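Local coordinates for protein 4-hydroxy-tetrahydrodipicolinate synthase (PDB 1O5K) that probably catalyses the condensation of pyruvate with (S)-aspartate-beta-semialdehyde to 4-hydroxy-tetrahydrodipicolinate, a step of lysine biosynthesis, at residues V22-N27 with G275-E280; P121-L126 with N153-T158; R252-A257 with N298-S303. All coordinates share one frame; numbering follows the deposited sequence.

Contact 1 (V22-N27 with G275-E280)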
ATOM      1  N   VAL A  22     -11.897  -6.346 -27.572  1.00 24.97           N
ATOM      2  CA  VAL A  22     -10.602  -6.916 -27.963  1.00 25.48           C
ATOM      3  C   VAL A  22     -10.307  -6.728 -29.465  1.00 22.54           C
ATOM      4  O   VAL A  22     -11.188  -6.464 -30.265  1.00 23.87           O
ATOM      5  CB  VAL A  22     -10.474  -8.423 -27.631  1.00 26.20           C
ATOM      6  CG1 VAL A  22     -10.700  -8.735 -26.144  1.00 25.39           C
ATOM      7  CG2 VAL A  22     -11.428  -9.232 -28.494  1.00 27.27           C
ATOM      8  N   THR A  23      -9.013  -6.788 -29.787  1.00 23.29           N
ATOM      9  CA  THR A  23      -8.506  -6.785 -31.125  1.00 22.29           C
ATOM     10  C   THR A  23      -8.071  -8.229 -31.443  1.00 27.46           C
ATOM     11  O   THR A  23      -7.005  -8.641 -31.035  1.00 24.34           O
ATOM     12  CB  THR A  23      -7.320  -5.794 -31.238  1.00 26.06           C
ATOM     13  OG1 THR A  23      -7.760  -4.460 -30.902  1.00 25.30           O
ATOM     14  CG2 THR A  23      -6.865  -5.714 -32.678  1.00 24.86           C
ATOM     15  N   PRO A  24      -8.887  -9.009 -32.163  1.00 24.52           N
ATOM     16  CA  PRO A  24      -8.467 -10.356 -32.493  1.00 25.19           C
ATOM     17  C   PRO A  24      -7.337 -10.407 -33.496  1.00 22.25           C
ATOM     18  O   PRO A  24      -7.255  -9.567 -34.402  1.00 22.97           O
ATOM     19  CB  PRO A  24      -9.730 -10.991 -33.091  1.00 26.03           C
ATOM     20  CG  PRO A  24     -10.841 -10.051 -32.726  1.00 26.75           C
ATOM     21  CD  PRO A  24     -10.233  -8.720 -32.657  1.00 27.24           C
ATOM     22  N   PHE A  25      -6.465 -11.392 -33.306  1.00 20.05           N
ATOM     23  CA  PHE A  25      -5.382 -11.679 -34.190  1.00 22.03           C
ATOM     24  C   PHE A  25      -5.443 -13.107 -34.626  1.00 25.45           C
ATOM     25  O   PHE A  25      -5.925 -13.982 -33.887  1.00 25.07           O
ATOM     26  CB  PHE A  25      -4.012 -11.480 -33.514  1.00 23.59           C
ATOM     27  CG  PHE A  25      -3.804 -10.089 -32.905  1.00 25.08           C
ATOM     28  CD1 PHE A  25      -3.561  -9.929 -31.535  1.00 25.78           C
ATOM     29  CD2 PHE A  25      -3.849  -8.950 -33.699  1.00 26.21           C
ATOM     30  CE1 PHE A  25      -3.368  -8.677 -30.986  1.00 25.69           C
ATOM     31  CE2 PHE A  25      -3.681  -7.705 -33.138  1.00 23.94           C
ATOM     32  CZ  PHE A  25      -3.430  -7.548 -31.814  1.00 22.09           C
ATOM     33  N   LYS A  26      -4.948 -13.339 -35.830  1.00 21.85           N
ATOM     34  CA  LYS A  26      -4.709 -14.705 -36.343  1.00 21.32           C
ATOM     35  C   LYS A  26      -3.361 -14.728 -37.044  1.00 24.32           C
ATOM     36  O   LYS A  26      -3.095 -13.859 -37.875  1.00 22.44           O
ATOM     37  CB  LYS A  26      -5.782 -15.093 -37.315  1.00 26.32           C
ATOM     38  CG  LYS A  26      -5.611 -16.533 -37.816  1.00 28.84           C
ATOM     39  CD  LYS A  26      -6.940 -17.133 -38.214  1.00 41.42           C
ATOM     40  CE  LYS A  26      -6.728 -18.495 -38.855  1.00 51.27           C
ATOM     41  NZ  LYS A  26      -8.023 -19.021 -39.379  1.00 61.03           N
ATOM     42  N   ASN A  27      -2.495 -15.686 -36.723  1.00 22.65           N
ATOM     43  CA  ASN A  27      -1.132 -15.680 -37.236  1.00 23.16           C
ATOM     44  C   ASN A  27      -0.428 -14.328 -36.997  1.00 23.74           C
ATOM     45  O   ASN A  27       0.360 -13.883 -37.828  1.00 25.25           O
ATOM     46  CB  ASN A  27      -1.103 -16.028 -38.744  1.00 25.88           C
ATOM     47  CG  ASN A  27      -1.545 -17.442 -39.046  1.00 26.45           C
ATOM     48  OD1 ASN A  27      -1.308 -18.338 -38.249  1.00 25.92           O
ATOM     49  ND2 ASN A  27      -2.131 -17.665 -40.249  1.00 27.27           N
ATOM     50  N   GLY A 275     -15.493 -19.718 -28.931  1.00 29.10           N
ATOM     51  CA  GLY A 275     -15.496 -19.931 -30.389  1.00 27.53           C
ATOM     52  C   GLY A 275     -15.455 -18.661 -31.214  1.00 24.61           C
ATOM     53  O   GLY A 275     -15.645 -18.705 -32.402  1.00 25.42           O
ATOM     54  N   PHE A 276     -15.122 -17.530 -30.609  1.00 21.00           N
ATOM     55  CA  PHE A 276     -15.172 -16.242 -31.315  1.00 24.43           C
ATOM     56  C   PHE A 276     -13.851 -15.841 -31.977  1.00 27.93           C
ATOM     57  O   PHE A 276     -13.875 -15.246 -33.061  1.00 26.77           O
ATOM     58  CB  PHE A 276     -15.573 -15.116 -30.383  1.00 26.78           C
ATOM     59  CG  PHE A 276     -17.032 -14.984 -30.148  1.00 29.74           C
ATOM     60  CD1 PHE A 276     -17.586 -15.362 -28.937  1.00 27.80           C
ATOM     61  CD2 PHE A 276     -17.853 -14.414 -31.103  1.00 35.33           C
ATOM     62  CE1 PHE A 276     -18.935 -15.213 -28.703  1.00 31.08           C
ATOM     63  CE2 PHE A 276     -19.216 -14.272 -30.867  1.00 36.45           C
ATOM     64  CZ  PHE A 276     -19.745 -14.672 -29.664  1.00 29.63           C
ATOM     65  N   ILE A 277     -12.725 -16.124 -31.315  1.00 23.60           N
ATOM     66  CA  ILE A 277     -11.400 -15.662 -31.767  1.00 24.51           C
ATOM     67  C   ILE A 277     -10.375 -16.764 -31.516  1.00 24.48           C
ATOM     68  O   ILE A 277     -10.662 -17.737 -30.793  1.00 21.82           O
ATOM     69  CB  ILE A 277     -10.985 -14.377 -31.037  1.00 24.22           C
ATOM     70  CG1 ILE A 277     -10.650 -14.652 -29.560  1.00 25.13           C
ATOM     71  CG2 ILE A 277     -12.034 -13.326 -31.143  1.00 22.75           C
ATOM     72  CD1 ILE A 277      -9.951 -13.426 -28.868  1.00 26.87           C
ATOM     73  N   GLU A 278      -9.206 -16.618 -32.132  1.00 26.33           N
ATOM     74  CA  GLU A 278      -8.039 -17.397 -31.773  1.00 25.85           C
ATOM     75  C   GLU A 278      -7.460 -16.779 -30.518  1.00 25.90           C
ATOM     76  O   GLU A 278      -7.675 -15.593 -30.232  1.00 23.75           O
ATOM     77  CB  GLU A 278      -6.961 -17.354 -32.845  1.00 26.39           C
ATOM     78  CG  GLU A 278      -7.404 -17.731 -34.237  1.00 27.83           C
ATOM     79  CD  GLU A 278      -7.672 -19.211 -34.396  1.00 35.00           C
ATOM     80  OE1 GLU A 278      -7.473 -20.000 -33.451  1.00 37.85           O
ATOM     81  OE2 GLU A 278      -8.132 -19.571 -35.486  1.00 50.07           O
ATOM     82  N   ASN A 279      -6.797 -17.605 -29.719  1.00 22.56           N
ATOM     83  CA  ASN A 279      -6.251 -17.171 -28.448  1.00 23.57           C
ATOM     84  C   ASN A 279      -4.816 -16.645 -28.691  1.00 25.87           C
ATOM     85  O   ASN A 279      -3.843 -17.306 -28.352  1.00 24.24           O
ATOM     86  CB  ASN A 279      -6.289 -18.316 -27.461  1.00 26.92           C
ATOM     87  CG  ASN A 279      -5.861 -17.920 -26.072  1.00 26.97           C
ATOM     88  OD1 ASN A 279      -5.463 -18.754 -25.255  1.00 34.50           O
ATOM     89  ND2 ASN A 279      -5.923 -16.689 -25.805  1.00 23.35           N
ATOM     90  N   GLU A 280      -4.716 -15.485 -29.358  1.00 24.29           N
ATOM     91  CA  GLU A 280      -3.411 -14.952 -29.780  1.00 24.58           C
ATOM     92  C   GLU A 280      -3.318 -13.542 -29.247  1.00 22.48           C
ATOM     93  O   GLU A 280      -4.295 -12.783 -29.328  1.00 24.23           O
ATOM     94  CB  GLU A 280      -3.290 -14.877 -31.297  1.00 25.51           C
ATOM     95  CG  GLU A 280      -3.106 -16.181 -32.021  1.00 34.37           C
ATOM     96  CD  GLU A 280      -2.636 -15.958 -33.442  1.00 35.26           C
ATOM     97  OE1 GLU A 280      -1.913 -14.956 -33.728  1.00 35.45           O
ATOM     98  OE2 GLU A 280      -2.997 -16.784 -34.266  1.00 29.77           O
TER
HETATM   99  O   HOH W   1      -6.774 -12.905 -30.758  1.00 17.21           O
HETATM  100  O   HOH W   2      -8.729 -14.349 -33.781  1.00 20.41           O

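Contact 2 (P121-L126 with N153-T158)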
ATOM      1  N   PRO A 121       2.985  12.805 -14.954  1.00 21.00           N
ATOM      2  CA  PRO A 121       2.795  14.264 -14.977  1.00 22.86           C
ATOM      3  C   PRO A 121       2.123  14.756 -13.674  1.00 22.59           C
ATOM      4  O   PRO A 121       1.372  14.016 -13.001  1.00 24.65           O
ATOM      5  CB  PRO A 121       1.893  14.492 -16.164  1.00 23.35           C
ATOM      6  CG  PRO A 121       1.292  13.188 -16.482  1.00 30.42           C
ATOM      7  CD  PRO A 121       2.169  12.086 -15.960  1.00 22.53           C
ATOM      8  N   THR A 122       2.392  15.991 -13.356  1.00 23.66           N
ATOM      9  CA  THR A 122       1.733  16.659 -12.266  1.00 22.25           C
ATOM     10  C   THR A 122       0.244  16.860 -12.616  1.00 24.27           C
ATOM     11  O   THR A 122      -0.158  16.716 -13.775  1.00 22.35           O
ATOM     12  CB  THR A 122       2.399  17.963 -11.987  1.00 20.47           C
ATOM     13  OG1 THR A 122       2.238  18.853 -13.087  1.00 21.38           O
ATOM     14  CG2 THR A 122       3.951  17.785 -11.734  1.00 20.78           C
ATOM     15  N   GLN A 123      -0.558  17.211 -11.607  1.00 23.19           N
ATOM     16  CA  GLN A 123      -1.973  17.471 -11.831  1.00 22.73           C
ATOM     17  C   GLN A 123      -2.148  18.624 -12.842  1.00 21.90           C
ATOM     18  O   GLN A 123      -2.960  18.545 -13.753  1.00 21.58           O
ATOM     19  CB  GLN A 123      -2.706  17.767 -10.518  1.00 21.75           C
ATOM     20  CG  GLN A 123      -2.681  16.567  -9.576  1.00 20.49           C
ATOM     21  CD  GLN A 123      -3.391  15.377 -10.121  1.00 28.75           C
ATOM     22  OE1 GLN A 123      -4.586  15.451 -10.371  1.00 24.92           O
ATOM     23  NE2 GLN A 123      -2.677  14.268 -10.311  1.00 26.57           N
ATOM     24  N   GLU A 124      -1.359  19.677 -12.686  1.00 20.58           N
ATOM     25  CA  GLU A 124      -1.363  20.759 -13.667  1.00 21.50           C
ATOM     26  C   GLU A 124      -0.998  20.288 -15.090  1.00 22.87           C
ATOM     27  O   GLU A 124      -1.584  20.736 -16.049  1.00 20.30           O
ATOM     28  CB  GLU A 124      -0.441  21.891 -13.212  1.00 21.94           C
ATOM     29  CG  GLU A 124      -0.360  23.096 -14.142  1.00 28.70           C
ATOM     30  CD  GLU A 124      -1.670  23.835 -14.304  1.00 35.12           C
ATOM     31  OE1 GLU A 124      -2.590  23.667 -13.467  1.00 29.20           O
ATOM     32  OE2 GLU A 124      -1.778  24.633 -15.277  1.00 27.67           O
ATOM     33  N   GLY A 125      -0.002  19.408 -15.180  1.00 24.25           N
ATOM     34  CA  GLY A 125       0.398  18.790 -16.435  1.00 22.40           C
ATOM     35  C   GLY A 125      -0.753  18.060 -17.076  1.00 21.30           C
ATOM     36  O   GLY A 125      -0.967  18.160 -18.287  1.00 23.95           O
ATOM     37  N   LEU A 126      -1.496  17.293 -16.271  1.00 22.16           N
ATOM     38  CA  LEU A 126      -2.678  16.631 -16.797  1.00 19.57           C
ATOM     39  C   LEU A 126      -3.711  17.613 -17.336  1.00 23.40           C
ATOM     40  O   LEU A 126      -4.272  17.425 -18.393  1.00 23.54           O
ATOM     41  CB  LEU A 126      -3.334  15.770 -15.716  1.00 22.69           C
ATOM     42  CG  LEU A 126      -2.506  14.589 -15.294  1.00 24.50           C
ATOM     43  CD1 LEU A 126      -3.119  13.916 -14.053  1.00 26.20           C
ATOM     44  CD2 LEU A 126      -2.395  13.549 -16.461  1.00 26.42           C
ATOM     45  N   ASN A 153      -2.633   9.191 -10.724  1.00 23.16           N
ATOM     46  CA  ASN A 153      -4.064   9.286 -10.447  1.00 23.40           C
ATOM     47  C   ASN A 153      -4.556  10.714 -10.693  1.00 24.90           C
ATOM     48  O   ASN A 153      -3.971  11.669 -10.139  1.00 26.77           O
ATOM     49  CB  ASN A 153      -4.331   8.929  -8.999  1.00 25.36           C
ATOM     50  CG  ASN A 153      -5.794   8.964  -8.675  1.00 27.94           C
ATOM     51  OD1 ASN A 153      -6.577   8.359  -9.363  1.00 27.22           O
ATOM     52  ND2 ASN A 153      -6.172   9.707  -7.612  1.00 25.82           N
ATOM     53  N   VAL A 154      -5.622  10.854 -11.473  1.00 25.14           N
ATOM     54  CA  VAL A 154      -6.314  12.164 -11.638  1.00 26.44           C
ATOM     55  C   VAL A 154      -7.115  12.418 -10.392  1.00 26.51           C
ATOM     56  O   VAL A 154      -8.052  11.662 -10.099  1.00 26.75           O
ATOM     57  CB  VAL A 154      -7.338  12.209 -12.810  1.00 30.11           C
ATOM     58  CG1 VAL A 154      -7.880  13.622 -12.993  1.00 31.38           C
ATOM     59  CG2 VAL A 154      -6.729  11.724 -14.105  1.00 36.95           C
ATOM     60  N   LEU A 155      -6.787  13.474  -9.663  1.00 23.26           N
ATOM     61  CA  LEU A 155      -7.539  13.766  -8.459  1.00 22.35           C
ATOM     62  C   LEU A 155      -8.928  14.198  -8.880  1.00 22.89           C
ATOM     63  O   LEU A 155      -9.066  14.802  -9.947  1.00 23.70           O
ATOM     64  CB  LEU A 155      -6.893  14.896  -7.665  1.00 24.71           C
ATOM     65  CG  LEU A 155      -5.553  14.604  -7.050  1.00 24.27           C
ATOM     66  CD1 LEU A 155      -5.019  15.858  -6.446  1.00 29.13           C
ATOM     67  CD2 LEU A 155      -5.607  13.461  -5.998  1.00 25.81           C
ATOM     68  N   PRO A 156      -9.958  13.871  -8.104  1.00 24.48           N
ATOM     69  CA  PRO A 156     -11.316  14.334  -8.384  1.00 20.48           C
ATOM     70  C   PRO A 156     -11.377  15.842  -8.676  1.00 22.92           C
ATOM     71  O   PRO A 156     -12.033  16.262  -9.624  1.00 26.10           O
ATOM     72  CB  PRO A 156     -12.098  13.885  -7.119  1.00 22.29           C
ATOM     73  CG  PRO A 156     -11.325  12.610  -6.722  1.00 27.38           C
ATOM     74  CD  PRO A 156      -9.913  12.937  -6.953  1.00 26.52           C
ATOM     75  N   GLU A 157     -10.649  16.644  -7.912  1.00 22.25           N
ATOM     76  CA  GLU A 157     -10.683  18.091  -8.119  1.00 23.75           C
ATOM     77  C   GLU A 157     -10.137  18.461  -9.481  1.00 23.08           C
ATOM     78  O   GLU A 157     -10.547  19.486 -10.058  1.00 26.02           O
ATOM     79  CB  GLU A 157      -9.917  18.822  -7.020  1.00 26.67           C
ATOM     80  CG  GLU A 157     -10.278  18.296  -5.629  1.00 38.24           C
ATOM     81  CD  GLU A 157      -9.293  17.206  -5.149  1.00 48.20           C
ATOM     82  OE1 GLU A 157      -8.190  17.566  -4.653  1.00 66.48           O
ATOM     83  OE2 GLU A 157      -9.584  16.004  -5.272  1.00 31.07           O
ATOM     84  N   THR A 158      -9.156  17.688  -9.945  1.00 23.93           N
ATOM     85  CA  THR A 158      -8.526  17.922 -11.254  1.00 24.33           C
ATOM     86  C   THR A 158      -9.520  17.525 -12.322  1.00 21.48           C
ATOM     87  O   THR A 158      -9.732  18.275 -13.256  1.00 24.71           O
ATOM     88  CB  THR A 158      -7.236  17.146 -11.411  1.00 23.47           C
ATOM     89  OG1 THR A 158      -6.317  17.514 -10.401  1.00 21.57           O
ATOM     90  CG2 THR A 158      -6.540  17.470 -12.703  1.00 28.15           C
TER

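Contact 3 (R252-A257 with N298-S303)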
ATOM      1  N   ARG A 252     -20.057 -11.688 -10.440  1.00 32.73           N
ATOM      2  CA  ARG A 252     -18.800 -11.498  -9.710  1.00 35.43           C
ATOM      3  C   ARG A 252     -17.698 -12.502 -10.030  1.00 33.25           C
ATOM      4  O   ARG A 252     -16.551 -12.094 -10.186  1.00 33.73           O
ATOM      5  CB  ARG A 252     -19.012 -11.502  -8.183  1.00 35.92           C
ATOM      6  CG  ARG A 252     -17.636 -11.393  -7.414  1.00 39.88           C
ATOM      7  CD  ARG A 252     -17.705 -11.312  -5.881  1.00 46.81           C
ATOM      8  NE  ARG A 252     -16.759 -10.336  -5.275  1.00 59.10           N
ATOM      9  CZ  ARG A 252     -16.763  -9.002  -5.499  1.00 60.18           C
ATOM     10  NH1 ARG A 252     -17.595  -8.447  -6.385  1.00 60.45           N
ATOM     11  NH2 ARG A 252     -15.898  -8.222  -4.859  1.00 64.11           N
ATOM     12  N   PRO A 253     -18.002 -13.795 -10.082  1.00 30.35           N
ATOM     13  CA  PRO A 253     -16.982 -14.804 -10.408  1.00 30.73           C
ATOM     14  C   PRO A 253     -16.327 -14.572 -11.766  1.00 29.14           C
ATOM     15  O   PRO A 253     -15.101 -14.706 -11.888  1.00 28.96           O
ATOM     16  CB  PRO A 253     -17.769 -16.103 -10.431  1.00 30.56           C
ATOM     17  CG  PRO A 253     -18.977 -15.788  -9.543  1.00 31.37           C
ATOM     18  CD  PRO A 253     -19.317 -14.408  -9.814  1.00 34.53           C
ATOM     19  N   LEU A 254     -17.143 -14.180 -12.752  1.00 25.53           N
ATOM     20  CA  LEU A 254     -16.643 -13.873 -14.073  1.00 27.51           C
ATOM     21  C   LEU A 254     -15.844 -12.601 -14.030  1.00 27.11           C
ATOM     22  O   LEU A 254     -14.782 -12.509 -14.632  1.00 29.45           O
ATOM     23  CB  LEU A 254     -17.803 -13.824 -15.083  1.00 31.08           C
ATOM     24  CG  LEU A 254     -17.428 -13.581 -16.532  1.00 31.46           C
ATOM     25  CD1 LEU A 254     -16.445 -14.638 -17.019  1.00 32.98           C
ATOM     26  CD2 LEU A 254     -18.643 -13.595 -17.356  1.00 30.67           C
ATOM     27  N   MET A 255     -16.350 -11.587 -13.334  1.00 26.33           N
ATOM     28  CA  MET A 255     -15.627 -10.336 -13.205  1.00 29.82           C
ATOM     29  C   MET A 255     -14.235 -10.576 -12.652  1.00 30.85           C
ATOM     30  O   MET A 255     -13.260 -10.048 -13.181  1.00 33.45           O
ATOM     31  CB  MET A 255     -16.409  -9.372 -12.325  1.00 29.03           C
ATOM     32  CG  MET A 255     -17.631  -8.823 -13.010  1.00 30.53           C
ATOM     33  SD  MET A 255     -18.517  -7.722 -11.841  1.00 36.95           S
ATOM     34  CE  MET A 255     -19.893  -7.191 -12.873  1.00 40.67           C
ATOM     35  N   LYS A 256     -14.134 -11.412 -11.625  1.00 27.48           N
ATOM     36  CA  LYS A 256     -12.844 -11.689 -10.993  1.00 31.77           C
ATOM     37  C   LYS A 256     -11.938 -12.546 -11.889  1.00 29.55           C
ATOM     38  O   LYS A 256     -10.737 -12.265 -12.026  1.00 28.57           O
ATOM     39  CB  LYS A 256     -13.047 -12.377  -9.643  1.00 30.46           C
ATOM     40  CG  LYS A 256     -13.883 -11.485  -8.712  1.00 36.63           C
ATOM     41  CD  LYS A 256     -13.189 -10.122  -8.409  1.00 41.01           C
ATOM     42  CE  LYS A 256     -14.168  -9.053  -7.935  1.00 45.96           C
ATOM     43  NZ  LYS A 256     -13.531  -8.000  -7.031  1.00 44.31           N
ATOM     44  N   ALA A 257     -12.524 -13.570 -12.511  1.00 25.46           N
ATOM     45  CA  ALA A 257     -11.747 -14.478 -13.336  1.00 25.52           C
ATOM     46  C   ALA A 257     -11.078 -13.768 -14.502  1.00 25.93           C
ATOM     47  O   ALA A 257      -9.990 -14.197 -14.958  1.00 26.52           O
ATOM     48  CB  ALA A 257     -12.605 -15.617 -13.837  1.00 24.97           C
ATOM     49  N   ASN A 298     -14.835 -23.132 -16.327  1.00 27.31           N
ATOM     50  CA  ASN A 298     -15.778 -23.430 -15.248  1.00 30.72           C
ATOM     51  C   ASN A 298     -16.752 -22.303 -14.984  1.00 30.15           C
ATOM     52  O   ASN A 298     -17.950 -22.515 -14.888  1.00 28.62           O
ATOM     53  CB  ASN A 298     -15.010 -23.735 -13.964  1.00 31.43           C
ATOM     54  CG  ASN A 298     -14.384 -25.137 -13.983  1.00 34.40           C
ATOM     55  OD1 ASN A 298     -14.814 -26.016 -14.738  1.00 39.05           O
ATOM     56  ND2 ASN A 298     -13.327 -25.324 -13.186  1.00 30.66           N
ATOM     57  N   VAL A 299     -16.211 -21.109 -14.858  1.00 32.20           N
ATOM     58  CA  VAL A 299     -16.995 -19.913 -14.616  1.00 30.91           C
ATOM     59  C   VAL A 299     -17.912 -19.616 -15.801  1.00 27.98           C
ATOM     60  O   VAL A 299     -19.078 -19.228 -15.603  1.00 29.99           O
ATOM     61  CB  VAL A 299     -16.064 -18.703 -14.323  1.00 34.18           C
ATOM     62  CG1 VAL A 299     -16.800 -17.413 -14.444  1.00 36.37           C
ATOM     63  CG2 VAL A 299     -15.464 -18.804 -12.906  1.00 26.36           C
ATOM     64  N   LEU A 300     -17.409 -19.776 -17.027  1.00 24.15           N
ATOM     65  CA  LEU A 300     -18.261 -19.543 -18.198  1.00 28.02           C
ATOM     66  C   LEU A 300     -19.452 -20.511 -18.207  1.00 29.05           C
ATOM     67  O   LEU A 300     -20.594 -20.089 -18.451  1.00 32.29           O
ATOM     68  CB  LEU A 300     -17.486 -19.586 -19.506  1.00 26.51           C
ATOM     69  CG  LEU A 300     -16.486 -18.445 -19.718  1.00 24.66           C
ATOM     70  CD1 LEU A 300     -15.668 -18.807 -20.956  1.00 27.84           C
ATOM     71  CD2 LEU A 300     -17.233 -17.115 -19.895  1.00 29.35           C
ATOM     72  N   LYS A 301     -19.167 -21.782 -17.944  1.00 30.02           N
ATOM     73  CA  LYS A 301     -20.166 -22.848 -17.818  1.00 33.16           C
ATOM     74  C   LYS A 301     -21.194 -22.516 -16.737  1.00 33.50           C
ATOM     75  O   LYS A 301     -22.388 -22.553 -16.970  1.00 34.22           O
ATOM     76  CB  LYS A 301     -19.511 -24.195 -17.446  1.00 33.54           C
ATOM     77  CG  LYS A 301     -18.820 -24.968 -18.548  1.00 38.78           C
ATOM     78  CD  LYS A 301     -18.412 -26.406 -18.044  1.00 39.98           C
ATOM     79  CE  LYS A 301     -17.264 -26.388 -16.977  1.00 49.28           C
ATOM     80  NZ  LYS A 301     -16.642 -27.726 -16.612  1.00 35.60           N
ATOM     81  N   GLU A 302     -20.733 -22.225 -15.545  1.00 34.08           N
ATOM     82  CA  GLU A 302     -21.639 -21.876 -14.464  1.00 36.89           C
ATOM     83  C   GLU A 302     -22.533 -20.691 -14.835  1.00 39.09           C
ATOM     84  O   GLU A 302     -23.684 -20.663 -14.401  1.00 41.77           O
ATOM     85  CB  GLU A 302     -20.883 -21.524 -13.174  1.00 37.60           C
ATOM     86  CG  GLU A 302     -20.079 -22.661 -12.546  1.00 43.48           C
ATOM     87  N   SER A 303     -22.011 -19.734 -15.624  1.00 36.90           N
ATOM     88  CA  SER A 303     -22.741 -18.510 -15.995  1.00 36.30           C
ATOM     89  C   SER A 303     -23.687 -18.676 -17.185  1.00 39.29           C
ATOM     90  O   SER A 303     -24.341 -17.711 -17.576  1.00 43.66           O
ATOM     91  CB  SER A 303     -21.745 -17.376 -16.336  1.00 38.16           C
ATOM     92  OG  SER A 303     -20.756 -17.224 -15.319  1.00 44.73           O
TER
HETATM   93  O   HOH W   3     -20.112 -15.167 -12.841  1.00 26.60           O

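Contact 1 (V22-N27 with G275-E280)
The short antiparallel hairpin formed by strands 25-26 and 29-30 is met at its turn by the carboxylate of Glu280, from the loop after helix 265-273. Asn27 N donates to the syn lone pair of Glu280 OE2, at 2.7 Å with an N-H...O angle of 140°. Glu280 OE1 accepts from Gly28 N; the two oxygens thus take one each of two successive amides. With an alanine here, both amides would probably lose their carboxylate acceptors and the hairpin turn would be freer to move.

In this TIM-barrel enzyme the hairpin follows the first barrel strand, 16-20, and the contact ties it to the loop leading to the last helix, 290-302. Two waters bridge the backbones. One accepts from Phe25 N and lies 2.9 Å from both Glu278 O and Glu280 O; the other donates to Phe25 O at 2.8 Å and accepts from Glu278 N. Phe25 CD1 brings the ring edge to 3.7 Å from Glu280 O, while Thr23 O sits over one ring face. The extended chain of Lys26 runs past the bent Glu278, forming a long salt bridge from NZ to OE2 of 3.9 Å. Deeper in, Pro24 CB packs on Ile277 CG2 at 3.8 Å, the two side chains crossing at about a right angle. Val22, beyond them, reaches Thr56, a predicted pyruvate-binding residue.

Contact 2 (P121-L126 with N153-T158)
Gln123 turns its CG anti to its own carbonyl carbon (chi1 -63°) and bends again at chi2, which swings its amide across to the start of the neighbouring helix. Both segments lie at the N-terminal ends of outer helices of the TIM barrel, 123-134 and 156-165, and the glutamine joins the first turn of one to the beginning of the other. Its OE1 accepts twice. Thr158 OG1 donates to Gln123 OE1 at 2.7 Å in the carbonyl plane, on a lone pair; Leu155 N, at the N-cap position of helix 156-165, donates to the same Gln123 OE1 at 3.0 Å in a nearly straight bond of 173°, tilted from that plane. On the other branch Gln123 NE2 donates to Asn153 O at 2.9 Å, bent to 143°. Three bonds thus fix which way round the amide lies and hold it against rotation.

Leu155 crosses the glutamine at about a right angle, its CG 3.6 Å from Gln123 OE1. Asn153 gives its main-chain carbonyl here, while its side-chain amide bonds to Asn145, Asn176 and Gln181. Thr122 caps the first helix, its OG1 accepting from Gly125 N at 3.1 Å, and its side chain also packs on Ile265 of a second subunit. Beside the amide, near Thr115, which both side chains touch, Leu126 CD1 lies 4.2 Å from Val154 CG2.

Contact 3 (R252-A257 with N298-S303)
Apolar packing carries most of this contact, where helix 241-257, after the last barrel strand of the TIM barrel, lies against helix 290-302 near the C-terminus. The two segments run nearly antiparallel, at 155°, with axes 9.5 Å apart. Val299 carries the packing on its two methyls: with CG1 anti to the backbone N (chi1 164°), that methyl presses on the backbone of Leu254, 3.6 Å from its CA. The other branch, Val299 CG2, sits between residues one turn apart, 4.3 Å from Pro253 CB and 4.4 Å from Ala257 CB. The side chain of Leu254 lies against Val299 CG1 as well, and its CD1 also meets Leu300 CD2 at 3.9 Å; Val224 and Leu305 touch this leucine too.

Polar interactions lie at the margins. Arg252 and Lys256 point off the contact to form salt bridges with Asp180 of a third subunit, so the helix that packs against 290-302 on one flank faces the tetramer partner on another. The kink at Pro253 leaves Leu254 N without a bond to the preceding turn, and a water 3.1 Å away accepts from it. That water also donates to Ser303 OG across the gap. Ser303 closes the end of the other helix, its OG and N reaching Val299 O from opposite faces of the carbonyl plane, with OG at 2.6 Å.

All three contacts sit toward the outside of the barrel, their centres about 18 to 20 Å from that of the chain, but contact 3 is the buried one, contacts 1 and 2 only partly so. Contacts 1 and 3 are neighbours, their centres about 20 Å apart: the loop of one leads into helix 290-302 of the other, and their segments alternate along the chain. Contact 2 joins two other helices, on the opposite side of the chain's centre from contact 1. Chemistry follows place: a carboxylate and waters at the hairpin, one three-bonded glutamine amide between helix starts, and aliphatic side chains between helices, with a single water bridging in contact 3.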